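Local coordinates for hypothetical protein PA2201 (Pseudomonas aeruginosa, PDB 2FEF) that is of unknown function but probably acts as an immunity protein that protects its producer from a PoNe-type toxin, at residues T7-L12 against Y114-G119; R43-A48 against S84-K89; L139-G144 against E171-D176. All blocks are in the same frame, centred on the assembly; numbering follows the deposited sequence. Where two conformers were deposited one is given.

Contact 1: residues T7-L12 against Y114-G119. With EDO (1,2-ethanediol), chain D.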
ATOM      1  N   THR B   7      -7.902  26.074   7.312  1.00 40.61           N
ATOM      2  CA  THR B   7      -7.753  26.133   5.850  1.00 39.06           C
ATOM      3  C   THR B   7      -6.752  25.109   5.357  1.00 36.89           C
ATOM      4  O   THR B   7      -5.595  25.098   5.804  1.00 37.74           O
ATOM      5  CB  THR B   7      -7.311  27.551   5.363  1.00 39.44           C
ATOM      6  OG1 THR B   7      -8.348  28.494   5.634  1.00 41.39           O
ATOM      7  CG2 THR B   7      -7.081  27.552   3.885  1.00 39.77           C
ATOM      8  N   LEU B   8      -7.154  24.277   4.400  1.00 33.82           N
ATOM      9  CA  LEU B   8      -6.208  23.324   3.811  1.00 32.24           C
ATOM     10  C   LEU B   8      -6.008  23.675   2.357  1.00 31.35           C
ATOM     11  O   LEU B   8      -6.982  23.843   1.623  1.00 30.43           O
ATOM     12  CB  LEU B   8      -6.696  21.886   3.938  1.00 31.79           C
ATOM     13  CG  LEU B   8      -6.986  21.398   5.374  1.00 31.48           C
ATOM     14  CD1 LEU B   8      -7.594  20.035   5.275  1.00 29.99           C
ATOM     15  CD2 LEU B   8      -5.717  21.350   6.206  1.00 31.55           C
ATOM     16  N   ASP B   9      -4.748  23.800   1.967  1.00 30.21           N
ATOM     17  CA  ASP B   9      -4.419  24.273   0.628  1.00 30.15           C
ATOM     18  C   ASP B   9      -4.254  23.227  -0.450  1.00 29.09           C
ATOM     19  O   ASP B   9      -4.332  23.564  -1.646  1.00 27.90           O
ATOM     20  CB  ASP B   9      -3.201  25.203   0.682  1.00 31.70           C
ATOM     21  CG  ASP B   9      -3.541  26.540   1.356  1.00 32.55           C
ATOM     22  OD1 ASP B   9      -4.725  26.904   1.375  1.00 39.23           O
ATOM     23  OD2 ASP B   9      -2.638  27.201   1.895  1.00 39.76           O
ATOM     24  N   ASN B  10      -4.026  21.967  -0.077  1.00 27.75           N
ATOM     25  CA  ASN B  10      -3.733  20.973  -1.124  1.00 27.83           C
ATOM     26  C   ASN B  10      -4.956  20.717  -2.014  1.00 27.65           C
ATOM     27  O   ASN B  10      -6.091  20.856  -1.557  1.00 26.94           O
ATOM     28  CB  ASN B  10      -3.279  19.654  -0.501  1.00 27.05           C
ATOM     29  CG  ASN B  10      -4.454  18.736  -0.160  1.00 25.24           C
ATOM     30  OD1 ASN B  10      -4.913  17.953  -0.990  1.00 24.64           O
ATOM     31  ND2 ASN B  10      -4.910  18.815   1.050  1.00 24.21           N
ATOM     32  N   ARG B  11      -4.708  20.346  -3.270  1.00 28.23           N
ATOM     33  CA  ARG B  11      -5.758  19.862  -4.164  1.00 28.09           C
ATOM     34  C   ARG B  11      -5.283  18.547  -4.779  1.00 27.53           C
ATOM     35  O   ARG B  11      -5.144  18.386  -6.012  1.00 26.26           O
ATOM     36  CB  ARG B  11      -6.099  20.916  -5.231  1.00 29.77           C
ATOM     37  CG  ARG B  11      -6.697  22.243  -4.678  1.00 31.57           C
ATOM     38  CD  ARG B  11      -8.011  22.049  -3.862  1.00 36.39           C
ATOM     39  NE  ARG B  11      -8.552  23.335  -3.350  1.00 37.11           N
ATOM     40  CZ  ARG B  11      -8.387  23.789  -2.102  1.00 39.36           C
ATOM     41  NH1 ARG B  11      -7.717  23.064  -1.183  1.00 35.19           N
ATOM     42  NH2 ARG B  11      -8.902  24.974  -1.763  1.00 39.56           N
ATOM     43  N   LEU B  12      -4.997  17.590  -3.901  1.00 27.05           N
ATOM     44  CA  LEU B  12      -4.331  16.370  -4.305  1.00 27.07           C
ATOM     45  C   LEU B  12      -5.202  15.524  -5.230  1.00 26.80           C
ATOM     46  O   LEU B  12      -4.688  14.926  -6.197  1.00 25.99           O
ATOM     47  CB  LEU B  12      -3.902  15.540  -3.063  1.00 25.83           C
ATOM     48  CG  LEU B  12      -3.270  14.138  -3.279  1.00 28.17           C
ATOM     49  CD1 LEU B  12      -1.986  14.129  -4.142  1.00 25.91           C
ATOM     50  CD2 LEU B  12      -3.066  13.451  -1.917  1.00 26.98           C
ATOM     51  N   TYR B 114      -0.189  19.186   6.468  1.00 25.74           N
ATOM     52  CA  TYR B 114       0.276  18.325   7.546  1.00 25.09           C
ATOM     53  C   TYR B 114       0.602  19.124   8.804  1.00 24.24           C
ATOM     54  O   TYR B 114       0.136  18.786   9.895  1.00 23.50           O
ATOM     55  CB  TYR B 114       1.484  17.480   7.086  1.00 24.59           C
ATOM     56  CG  TYR B 114       2.355  16.885   8.187  1.00 25.35           C
ATOM     57  CD1 TYR B 114       1.810  16.132   9.228  1.00 24.92           C
ATOM     58  CD2 TYR B 114       3.759  17.033   8.144  1.00 26.36           C
ATOM     59  CE1 TYR B 114       2.627  15.597  10.232  1.00 28.09           C
ATOM     60  CE2 TYR B 114       4.570  16.481   9.129  1.00 27.11           C
ATOM     61  CZ  TYR B 114       4.010  15.774  10.162  1.00 28.24           C
ATOM     62  OH  TYR B 114       4.796  15.200  11.153  1.00 31.76           O
ATOM     63  N   SER B 115       1.425  20.159   8.666  1.00 24.93           N
ATOM     64  CA  SER B 115       1.838  20.927   9.848  1.00 25.30           C
ATOM     65  C   SER B 115       0.625  21.556  10.565  1.00 24.67           C
ATOM     66  O   SER B 115       0.592  21.672  11.797  1.00 24.75           O
ATOM     67  CB  SER B 115       2.837  22.022   9.432  1.00 26.44           C
ATOM     68  OG  SER B 115       2.184  23.148   8.806  1.00 28.08           O
ATOM     69  N   ARG B 116      -0.369  21.985   9.794  1.00 24.81           N
ATOM     70  CA  ARG B 116      -1.565  22.619  10.403  1.00 24.99           C
ATOM     71  C   ARG B 116      -2.414  21.618  11.162  1.00 23.92           C
ATOM     72  O   ARG B 116      -2.938  21.918  12.253  1.00 23.51           O
ATOM     73  CB  ARG B 116      -2.408  23.305   9.340  1.00 25.63           C
ATOM     74  CG  ARG B 116      -1.711  24.536   8.754  1.00 29.16           C
ATOM     75  CD  ARG B 116      -2.391  24.905   7.468  1.00 33.80           C
ATOM     76  NE  ARG B 116      -1.912  26.178   6.953  1.00 37.78           N
ATOM     77  CZ  ARG B 116      -2.070  26.564   5.691  1.00 40.94           C
ATOM     78  NH1 ARG B 116      -2.655  25.748   4.809  1.00 42.06           N
ATOM     79  NH2 ARG B 116      -1.607  27.748   5.300  1.00 42.66           N
ATOM     80  N   LEU B 117      -2.523  20.401  10.621  1.00 23.73           N
ATOM     81  CA  LEU B 117      -3.309  19.346  11.290  1.00 23.92           C
ATOM     82  C   LEU B 117      -2.554  18.853  12.511  1.00 23.68           C
ATOM     83  O   LEU B 117      -3.158  18.521  13.536  1.00 21.80           O
ATOM     84  CB  LEU B 117      -3.618  18.177  10.320  1.00 24.44           C
ATOM     85  CG  LEU B 117      -4.541  18.591   9.161  1.00 24.34           C
ATOM     86  CD1 LEU B 117      -4.578  17.522   8.116  1.00 27.66           C
ATOM     87  CD2 LEU B 117      -5.951  18.815   9.715  1.00 25.60           C
ATOM     88  N   LEU B 118      -1.225  18.831  12.393  1.00 23.46           N
ATOM     89  CA  LEU B 118      -0.386  18.431  13.519  1.00 24.49           C
ATOM     90  C   LEU B 118      -0.549  19.455  14.636  1.00 24.17           C
ATOM     91  O   LEU B 118      -0.738  19.074  15.785  1.00 22.81           O
ATOM     92  CB  LEU B 118       1.097  18.326  13.111  1.00 24.16           C
ATOM     93  CG  LEU B 118       2.083  17.870  14.196  1.00 26.94           C
ATOM     94  CD1 LEU B 118       1.754  16.468  14.703  1.00 30.00           C
ATOM     95  CD2 LEU B 118       3.531  17.930  13.615  1.00 25.34           C
ATOM     96  N   GLY B 119      -0.436  20.738  14.300  1.00 24.45           N
ATOM     97  CA  GLY B 119      -0.684  21.823  15.279  1.00 24.43           C
ATOM     98  C   GLY B 119      -2.038  21.760  15.959  1.00 25.01           C
ATOM     99  O   GLY B 119      -2.144  21.916  17.163  1.00 23.99           O
TER
HETATM  100  C1  EDO D 601      -8.508  17.388   2.223  1.00 35.08           C
HETATM  101  O1  EDO D 601      -7.707  18.354   1.523  1.00 32.74           O
HETATM  102  C2  EDO D 601      -9.782  17.047   1.447  1.00 38.09           C
HETATM  103  O2  EDO D 601     -10.367  18.265   0.948  1.00 45.05           O
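Arg116 NH1 faces Asp9 OD2 and lies near the carbonyl oxygen of Thr7. With Asp9 it forms a salt bridge whose hydrogen bond, 3.3 Å from Arg116 NH1 to Asp9 OD2, is weak although the N-H is aimed well (163°). The Thr7 carbonyl oxygen comes within 3.2 Å of the same nitrogen, Arg116 NH1, from an oblique direction. Asp9 meets the guanidinium at its edge, but the carboxylate is turned 83° against that plane, so one oxygen does most of the work instead of a side-on pair. Arginine suits the place: its chain, extended from CG to NE, carries the charge from the helix out to the loop, and Arg116 NE makes a stronger salt bridge with Glu171. Two acids on different elements probably fix the rotation of the guanidinium.

Beside this polar pair, Leu8 lays its CD2 methyl 4.2 Å from Leu117 CG. Both leucines also touch Trp76 and Phe62, which makes branched apolar chains natural here.

Further along, the loop is tied to itself. Arg11 NH1 donates to Leu8 O at 3.0 Å and to Asn10 O at 2.8 Å, both oxygens lying near its guanidinium plane. Asn10 has its CG between the backbone N and the carbonyl carbon (chi1 87°), which lets OD1 curl forward and accept from Leu12 N at 2.9 Å, in the carbonyl plane and on a lone pair. The other amide atom, Asn10 ND2, holds O1 of an ethanediol, probably left from crystallisation. Asp113 of helix 97-127 accepts from the backbone N of Asp9 and Asn10. The whole is an irregular N-terminal segment laid against helix 97-127, ending in an Asx turn that leads into helix 12-20 of an all-helical domain.

Contact 2: residues R43-A48 against S84-K89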
ATOM      1  N   ARG B  43       4.450   4.354 -10.347  1.00 25.16           N
ATOM      2  CA  ARG B  43       3.142   3.747 -10.092  1.00 26.37           C
ATOM      3  C   ARG B  43       2.904   3.521  -8.604  1.00 25.35           C
ATOM      4  O   ARG B  43       1.816   3.775  -8.101  1.00 24.54           O
ATOM      5  CB  ARG B  43       2.986   2.389 -10.797  1.00 26.03           C
ATOM      6  CG  ARG B  43       2.823   2.438 -12.321  1.00 27.99           C
ATOM      7  CD  ARG B  43       2.352   1.038 -12.867  1.00 28.19           C
ATOM      8  NE  ARG B  43       1.084   0.672 -12.246  1.00 30.19           N
ATOM      9  CZ  ARG B  43      -0.120   0.816 -12.804  1.00 31.13           C
ATOM     10  NH1 ARG B  43      -0.264   1.232 -14.063  1.00 29.74           N
ATOM     11  NH2 ARG B  43      -1.188   0.507 -12.104  1.00 29.31           N
ATOM     12  N   GLU B  44       3.915   3.012  -7.908  1.00 24.65           N
ATOM     13  CA  GLU B  44       3.807   2.804  -6.445  1.00 25.62           C
ATOM     14  C   GLU B  44       3.510   4.076  -5.667  1.00 24.88           C
ATOM     15  O   GLU B  44       2.682   4.075  -4.743  1.00 23.21           O
ATOM     16  CB  GLU B  44       5.082   2.163  -5.876  1.00 25.91           C
ATOM     17  CG  GLU B  44       5.270   0.707  -6.256  1.00 29.32           C
ATOM     18  CD  GLU B  44       6.694   0.206  -5.918  1.00 28.90           C
ATOM     19  OE1 GLU B  44       7.557   1.013  -5.463  1.00 37.43           O
ATOM     20  OE2 GLU B  44       6.957  -0.967  -6.162  1.00 34.89           O
ATOM     21  N   LEU B  45       4.199   5.157  -6.001  1.00 23.79           N
ATOM     22  CA  LEU B  45       4.010   6.439  -5.279  1.00 24.14           C
ATOM     23  C   LEU B  45       2.654   7.028  -5.599  1.00 24.29           C
ATOM     24  O   LEU B  45       1.954   7.544  -4.723  1.00 23.65           O
ATOM     25  CB  LEU B  45       5.122   7.442  -5.654  1.00 24.40           C
ATOM     26  CG  LEU B  45       6.481   7.096  -5.014  1.00 25.08           C
ATOM     27  CD1 LEU B  45       7.590   7.772  -5.840  1.00 24.08           C
ATOM     28  CD2 LEU B  45       6.491   7.558  -3.553  1.00 28.78           C
ATOM     29  N   ILE B  46       2.273   6.945  -6.863  1.00 23.88           N
ATOM     30  CA  ILE B  46       0.955   7.431  -7.277  1.00 23.98           C
ATOM     31  C   ILE B  46      -0.159   6.611  -6.565  1.00 24.17           C
ATOM     32  O   ILE B  46      -1.144   7.188  -6.079  1.00 23.49           O
ATOM     33  CB  ILE B  46       0.817   7.326  -8.790  1.00 23.80           C
ATOM     34  CG1 ILE B  46       1.739   8.359  -9.494  1.00 25.43           C
ATOM     35  CG2 ILE B  46      -0.660   7.525  -9.219  1.00 24.10           C
ATOM     36  CD1 ILE B  46       1.192   9.803  -9.514  1.00 28.94           C
ATOM     37  N   ALA B  47      -0.012   5.286  -6.540  1.00 23.16           N
ATOM     38  CA  ALA B  47      -0.972   4.399  -5.829  1.00 23.88           C
ATOM     39  C   ALA B  47      -1.055   4.719  -4.332  1.00 23.59           C
ATOM     40  O   ALA B  47      -2.144   4.723  -3.763  1.00 25.06           O
ATOM     41  CB  ALA B  47      -0.636   2.905  -6.045  1.00 24.08           C
ATOM     42  N   ALA B  48       0.078   5.011  -3.704  1.00 24.10           N
ATOM     43  CA  ALA B  48       0.108   5.383  -2.270  1.00 25.03           C
ATOM     44  C   ALA B  48      -0.659   6.705  -2.027  1.00 24.12           C
ATOM     45  O   ALA B  48      -1.428   6.853  -1.084  1.00 22.84           O
ATOM     46  CB  ALA B  48       1.575   5.517  -1.800  1.00 25.18           C
ATOM     47  N   SER B  84       6.993  14.396  -1.784  1.00 24.60           N
ATOM     48  CA  SER B  84       8.420  14.756  -1.996  1.00 25.63           C
ATOM     49  C   SER B  84       9.188  13.702  -2.848  1.00 24.57           C
ATOM     50  O   SER B  84      10.009  14.066  -3.674  1.00 24.45           O
ATOM     51  CB  SER B  84       9.131  14.959  -0.644  1.00 25.79           C
ATOM     52  OG  SER B  84       8.757  16.222  -0.093  1.00 27.39           O
ATOM     53  N   THR B  85       8.943  12.415  -2.590  1.00 25.49           N
ATOM     54  CA  THR B  85       9.593  11.335  -3.361  1.00 25.18           C
ATOM     55  C   THR B  85       9.083  11.355  -4.780  1.00 24.93           C
ATOM     56  O   THR B  85       9.853  11.238  -5.711  1.00 24.14           O
ATOM     57  CB  THR B  85       9.432   9.960  -2.681  1.00 25.67           C
ATOM     58  OG1 THR B  85       9.781  10.095  -1.295  1.00 24.59           O
ATOM     59  CG2 THR B  85      10.332   8.939  -3.333  1.00 26.21           C
ATOM     60  N   LEU B  86       7.791  11.589  -4.961  1.00 24.52           N
ATOM     61  CA  LEU B  86       7.257  11.730  -6.321  1.00 24.60           C
ATOM     62  C   LEU B  86       7.989  12.838  -7.063  1.00 24.71           C
ATOM     63  O   LEU B  86       8.375  12.670  -8.229  1.00 23.91           O
ATOM     64  CB  LEU B  86       5.743  12.034  -6.275  1.00 24.68           C
ATOM     65  CG  LEU B  86       5.058  11.793  -7.631  1.00 25.94           C
ATOM     66  CD1 LEU B  86       4.852  10.319  -7.942  1.00 22.30           C
ATOM     67  CD2 LEU B  86       3.699  12.541  -7.688  1.00 28.09           C
ATOM     68  N   LEU B  87       8.181  13.982  -6.391  1.00 23.88           N
ATOM     69  CA  LEU B  87       8.886  15.111  -7.030  1.00 24.14           C
ATOM     70  C   LEU B  87      10.299  14.679  -7.447  1.00 23.37           C
ATOM     71  O   LEU B  87      10.715  14.894  -8.579  1.00 24.82           O
ATOM     72  CB  LEU B  87       8.926  16.329  -6.079  1.00 23.56           C
ATOM     73  CG  LEU B  87       9.675  17.563  -6.648  1.00 24.91           C
ATOM     74  CD1 LEU B  87       9.143  17.971  -7.969  1.00 27.80           C
ATOM     75  CD2 LEU B  87       9.538  18.697  -5.638  1.00 24.70           C
ATOM     76  N   LEU B  88      11.016  14.049  -6.530  1.00 23.93           N
ATOM     77  CA  LEU B  88      12.347  13.540  -6.824  1.00 24.60           C
ATOM     78  C   LEU B  88      12.358  12.594  -8.030  1.00 24.18           C
ATOM     79  O   LEU B  88      13.169  12.753  -8.939  1.00 23.85           O
ATOM     80  CB  LEU B  88      12.939  12.875  -5.558  1.00 23.97           C
ATOM     81  CG  LEU B  88      14.335  12.287  -5.788  1.00 24.25           C
ATOM     82  CD1 LEU B  88      15.365  13.388  -6.141  1.00 22.60           C
ATOM     83  CD2 LEU B  88      14.745  11.477  -4.577  1.00 24.75           C
ATOM     84  N   LYS B  89      11.464  11.608  -8.053  1.00 24.02           N
ATOM     85  CA  LYS B  89      11.393  10.713  -9.199  1.00 24.08           C
ATOM     86  C   LYS B  89      11.130  11.470 -10.511  1.00 24.77           C
ATOM     87  O   LYS B  89      11.667  11.126 -11.575  1.00 24.71           O
ATOM     88  CB  LYS B  89      10.281   9.698  -8.948  1.00 24.71           C
ATOM     89  CG  LYS B  89      10.625   8.767  -7.788  1.00 25.38           C
ATOM     90  CD  LYS B  89      11.687   7.738  -8.210  1.00 29.13           C
ATOM     91  CE  LYS B  89      12.300   7.103  -6.972  1.00 32.18           C
ATOM     92  NZ  LYS B  89      13.394   6.175  -7.413  1.00 35.96           N
TER
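Leu45 reaches across to three residues of segment 84-89 of helix 66-93. The CB of Leu45 lies 3.7 Å from Leu86 CD1. Its branched end meets Thr85 and Lys89, the CD1 methyl of Leu45 being 3.7 Å from Lys89 CG and 3.9 Å from Thr85 CG2. Thr85 suits this spot because its two branches do different jobs: CG2, anti to the backbone N, meets the leucine, while OG1 bonds to Tyr251 O. Lys89 likewise gives its aliphatic stem and sends NZ to Asp41 of its own chain. These residues seam two nearly antiparallel helices of a helical bundle; the axes of the two short segments approach to 9.9 Å, with 152° between their directions. Next in sequence, Ile46 brings CG1 to 4.0 Å from Leu86 CD1, and the two side chains cross obliquely. With CG anti to the backbone N (chi1 -163°), Leu86 places CD1 between Leu45 and Ile46. Trp19 of helix 12-20 touches both Ile46 and Leu86, a setting that favours bulky apolar chains. Elsewhere on helix 35-54, Arg43 and Glu44 form salt bridges with neighbouring subunits: Arg43 with Asp41 and Glu44 of the second, Glu44 with Arg43 of the third.

Contact 3: residues L139-G144 against E171-D176; sequences LAPRTG and EVLQFD
Leu139 is packed tightly against Val172 and Leu173. Its CB sits 3.6 Å from Val172 CG1 and 3.7 Å from Leu173 CD2, while Leu139 N donates to Val172 O at 3.1 Å, joining the two backbones. Pro141 extends this apolar patch and brings CG to 3.3 Å from Asp176 O, a carbonyl oxygen buried here without a hydrogen-bonding partner. Proline fits the second position of the type I turn from Ala140 to Thr143, whose fixed phi it supplies.

The outer side is polar and wetter. Exposed Arg142 reaches Asp176 with a chain extended from CG to NE, and Arg142 NE donates to Asp176 OD1 at 2.9 Å (148°) on the syn lone pair. Arg142 NH2 adds a weak bond to the same oxygen, and the guanidinium and carboxylate planes lie only 26° apart. A water links the backbone N of Arg142 to Asp176 OD2, accepting from the first and donating to the second. Asp176 gains its position from the type I' turn that begins at Leu173, and NH1 of the same guanidinium forms a salt bridge with Glu197.

Around the contact, Trp111 of helix 97-127 presses on Leu139, Phe148 and Leu152 of helix 146-158 touch the same leucine, and Ala149 of that helix meets Leu173; two loops thus close where three helices converge.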
ATOM      1  N   LEU B 139       8.475  19.300  10.401  1.00 30.16           N
ATOM      2  CA  LEU B 139       9.729  18.909   9.769  0.50 30.45           C
ATOM      3  C   LEU B 139      10.868  19.441  10.619  1.00 30.67           C
ATOM      4  O   LEU B 139      11.037  20.650  10.779  1.00 31.47           O
ATOM      5  CB  LEU B 139       9.785  19.423   8.320  0.50 30.44           C
ATOM      6  CG  LEU B 139      10.702  18.785   7.277  0.50 29.79           C
ATOM      7  CD1 LEU B 139      10.694  17.246   7.297  0.50 26.04           C
ATOM      8  CD2 LEU B 139      10.330  19.324   5.894  0.50 28.98           C
ATOM      9  N   ALA B 140      11.646  18.523  11.187  1.00 30.83           N
ATOM     10  CA  ALA B 140      12.702  18.879  12.141  1.00 30.76           C
ATOM     11  C   ALA B 140      14.042  18.780  11.442  1.00 30.50           C
ATOM     12  O   ALA B 140      14.584  17.670  11.319  1.00 31.04           O
ATOM     13  CB  ALA B 140      12.673  17.941  13.324  1.00 31.13           C
ATOM     14  N   PRO B 141      14.573  19.921  10.962  1.00 30.15           N
ATOM     15  CA  PRO B 141      15.753  19.896  10.097  1.00 29.63           C
ATOM     16  C   PRO B 141      17.028  19.487  10.835  1.00 29.57           C
ATOM     17  O   PRO B 141      17.969  19.060  10.213  1.00 27.90           O
ATOM     18  CB  PRO B 141      15.866  21.353   9.637  1.00 29.62           C
ATOM     19  CG  PRO B 141      14.497  21.868   9.729  1.00 29.35           C
ATOM     20  CD  PRO B 141      14.069  21.301  11.092  1.00 29.53           C
ATOM     21  N   ARG B 142      17.039  19.575  12.168  1.00 29.93           N
ATOM     22  CA  ARG B 142      18.236  19.141  12.923  1.00 30.46           C
ATOM     23  C   ARG B 142      18.443  17.629  12.861  1.00 30.10           C
ATOM     24  O   ARG B 142      19.561  17.124  13.119  1.00 30.57           O
ATOM     25  CB  ARG B 142      18.160  19.624  14.385  1.00 30.64           C
ATOM     26  CG  ARG B 142      18.521  21.097  14.524  1.00 30.94           C
ATOM     27  CD  ARG B 142      18.174  21.620  15.945  1.00 32.46           C
ATOM     28  NE  ARG B 142      18.186  23.081  15.963  1.00 31.52           N
ATOM     29  CZ  ARG B 142      19.276  23.814  16.151  1.00 33.86           C
ATOM     30  NH1 ARG B 142      20.450  23.231  16.370  1.00 34.38           N
ATOM     31  NH2 ARG B 142      19.201  25.134  16.124  1.00 32.48           N
ATOM     32  N   THR B 143      17.367  16.909  12.545  1.00 29.72           N
ATOM     33  CA  THR B 143      17.406  15.456  12.416  1.00 29.89           C
ATOM     34  C   THR B 143      17.681  14.992  10.973  1.00 30.41           C
ATOM     35  O   THR B 143      17.946  15.800  10.094  1.00 29.90           O
ATOM     36  CB  THR B 143      16.092  14.864  12.834  1.00 29.79           C
ATOM     37  OG1 THR B 143      15.091  15.209  11.864  1.00 28.79           O
ATOM     38  CG2 THR B 143      15.673  15.416  14.217  1.00 29.60           C
ATOM     39  N   GLY B 144      17.544  13.689  10.741  1.00 30.39           N
ATOM     40  CA  GLY B 144      17.646  13.112   9.399  1.00 29.61           C
ATOM     41  C   GLY B 144      16.601  13.590   8.400  1.00 28.88           C
ATOM     42  O   GLY B 144      16.674  13.228   7.237  1.00 28.09           O
ATOM     43  N   GLU B 171       5.512  27.565   9.387  1.00 27.03           N
ATOM     44  CA  GLU B 171       4.544  26.578   9.870  1.00 28.03           C
ATOM     45  C   GLU B 171       5.123  25.158   9.902  1.00 27.00           C
ATOM     46  O   GLU B 171       4.837  24.381  10.826  1.00 25.29           O
ATOM     47  CB  GLU B 171       3.275  26.600   9.026  1.00 28.81           C
ATOM     48  CG  GLU B 171       2.600  27.995   8.923  1.00 30.69           C
ATOM     49  CD  GLU B 171       1.130  27.963   8.429  1.00 33.73           C
ATOM     50  OE1 GLU B 171       0.735  28.856   7.630  1.00 38.99           O
ATOM     51  OE2 GLU B 171       0.352  27.062   8.840  1.00 39.54           O
ATOM     52  N   VAL B 172       5.916  24.826   8.890  1.00 25.57           N
ATOM     53  CA  VAL B 172       6.460  23.467   8.778  1.00 26.29           C
ATOM     54  C   VAL B 172       7.773  23.335   9.561  1.00 26.06           C
ATOM     55  O   VAL B 172       7.983  22.315  10.256  1.00 26.84           O
ATOM     56  CB  VAL B 172       6.648  22.998   7.293  1.00 25.43           C
ATOM     57  CG1 VAL B 172       7.047  21.516   7.226  1.00 26.66           C
ATOM     58  CG2 VAL B 172       5.377  23.223   6.468  1.00 26.06           C
ATOM     59  N   LEU B 173       8.666  24.326   9.431  1.00 25.99           N
ATOM     60  CA  LEU B 173       9.976  24.243  10.086  1.00 26.03           C
ATOM     61  C   LEU B 173      10.019  24.963  11.427  1.00 26.45           C
ATOM     62  O   LEU B 173      10.979  24.786  12.175  1.00 25.91           O
ATOM     63  CB  LEU B 173      11.110  24.782   9.172  1.00 25.81           C
ATOM     64  CG  LEU B 173      11.151  24.323   7.721  1.00 25.33           C
ATOM     65  CD1 LEU B 173      12.425  24.894   7.017  1.00 28.06           C
ATOM     66  CD2 LEU B 173      11.101  22.831   7.576  1.00 27.62           C
ATOM     67  N   GLN B 174       9.009  25.803  11.695  1.00 27.16           N
ATOM     68  CA  GLN B 174       8.952  26.662  12.893  1.00 28.64           C
ATOM     69  C   GLN B 174      10.242  27.466  13.038  1.00 28.83           C
ATOM     70  O   GLN B 174      10.794  27.603  14.141  1.00 28.24           O
ATOM     71  CB  GLN B 174       8.639  25.844  14.161  1.00 29.14           C
ATOM     72  CG  GLN B 174       7.328  25.074  14.079  1.00 30.41           C
ATOM     73  CD  GLN B 174       6.954  24.373  15.388  1.00 32.06           C
ATOM     74  OE1 GLN B 174       7.656  24.473  16.400  1.00 39.15           O
ATOM     75  NE2 GLN B 174       5.845  23.658  15.365  1.00 34.18           N
ATOM     76  N   PHE B 175      10.727  27.983  11.902  1.00 28.06           N
ATOM     77  CA  PHE B 175      11.932  28.795  11.836  1.00 29.17           C
ATOM     78  C   PHE B 175      13.196  28.138  12.382  1.00 28.89           C
ATOM     79  O   PHE B 175      14.167  28.820  12.672  1.00 28.61           O
ATOM     80  CB  PHE B 175      11.712  30.194  12.454  1.00 30.20           C
ATOM     81  CG  PHE B 175      11.028  31.161  11.524  1.00 31.17           C
ATOM     82  CD1 PHE B 175      11.755  31.847  10.550  1.00 35.23           C
ATOM     83  CD2 PHE B 175       9.676  31.402  11.633  1.00 34.42           C
ATOM     84  CE1 PHE B 175      11.123  32.752   9.700  1.00 35.84           C
ATOM     85  CE2 PHE B 175       9.032  32.304  10.788  1.00 33.57           C
ATOM     86  CZ  PHE B 175       9.747  32.960   9.816  1.00 34.51           C
ATOM     87  N   ASP B 176      13.198  26.815  12.485  1.00 28.96           N
ATOM     88  CA  ASP B 176      14.393  26.090  12.957  1.00 29.53           C
ATOM     89  C   ASP B 176      15.268  25.770  11.729  1.00 29.32           C
ATOM     90  O   ASP B 176      15.366  24.632  11.285  1.00 28.73           O
ATOM     91  CB  ASP B 176      13.978  24.818  13.720  1.00 31.11           C
ATOM     92  CG  ASP B 176      15.141  24.165  14.514  1.00 33.57           C
ATOM     93  OD1 ASP B 176      16.215  24.777  14.685  1.00 36.40           O
ATOM     94  OD2 ASP B 176      14.957  23.016  14.966  1.00 36.21           O
TER
HETATM   95  O   HOH W   1      15.077  20.254  14.093  1.00 32.55           O

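Contacts 1 and 2 lie within the PA2201 N-terminal domain-like region, which is all helical here, and along the chain contact 2 is nested inside the loop that contact 1 closes; contact 3 follows both. Contact 1 joins the loop before helix 12-20 to helix 97-127, and contact 2 joins helices 35-54 and 66-93; their centres are 19 Å apart, without touching. Contact 3, whose centre is 16 Å from that of contact 1, meets it directly: Ser115 packs against Glu171 and Val172, beside the pairing of Glu171 with Arg116. Its centre is 22 Å from that of contact 2. Helix 97-127 thus touches both the N-terminal loop and the segment around Glu171 and Val172.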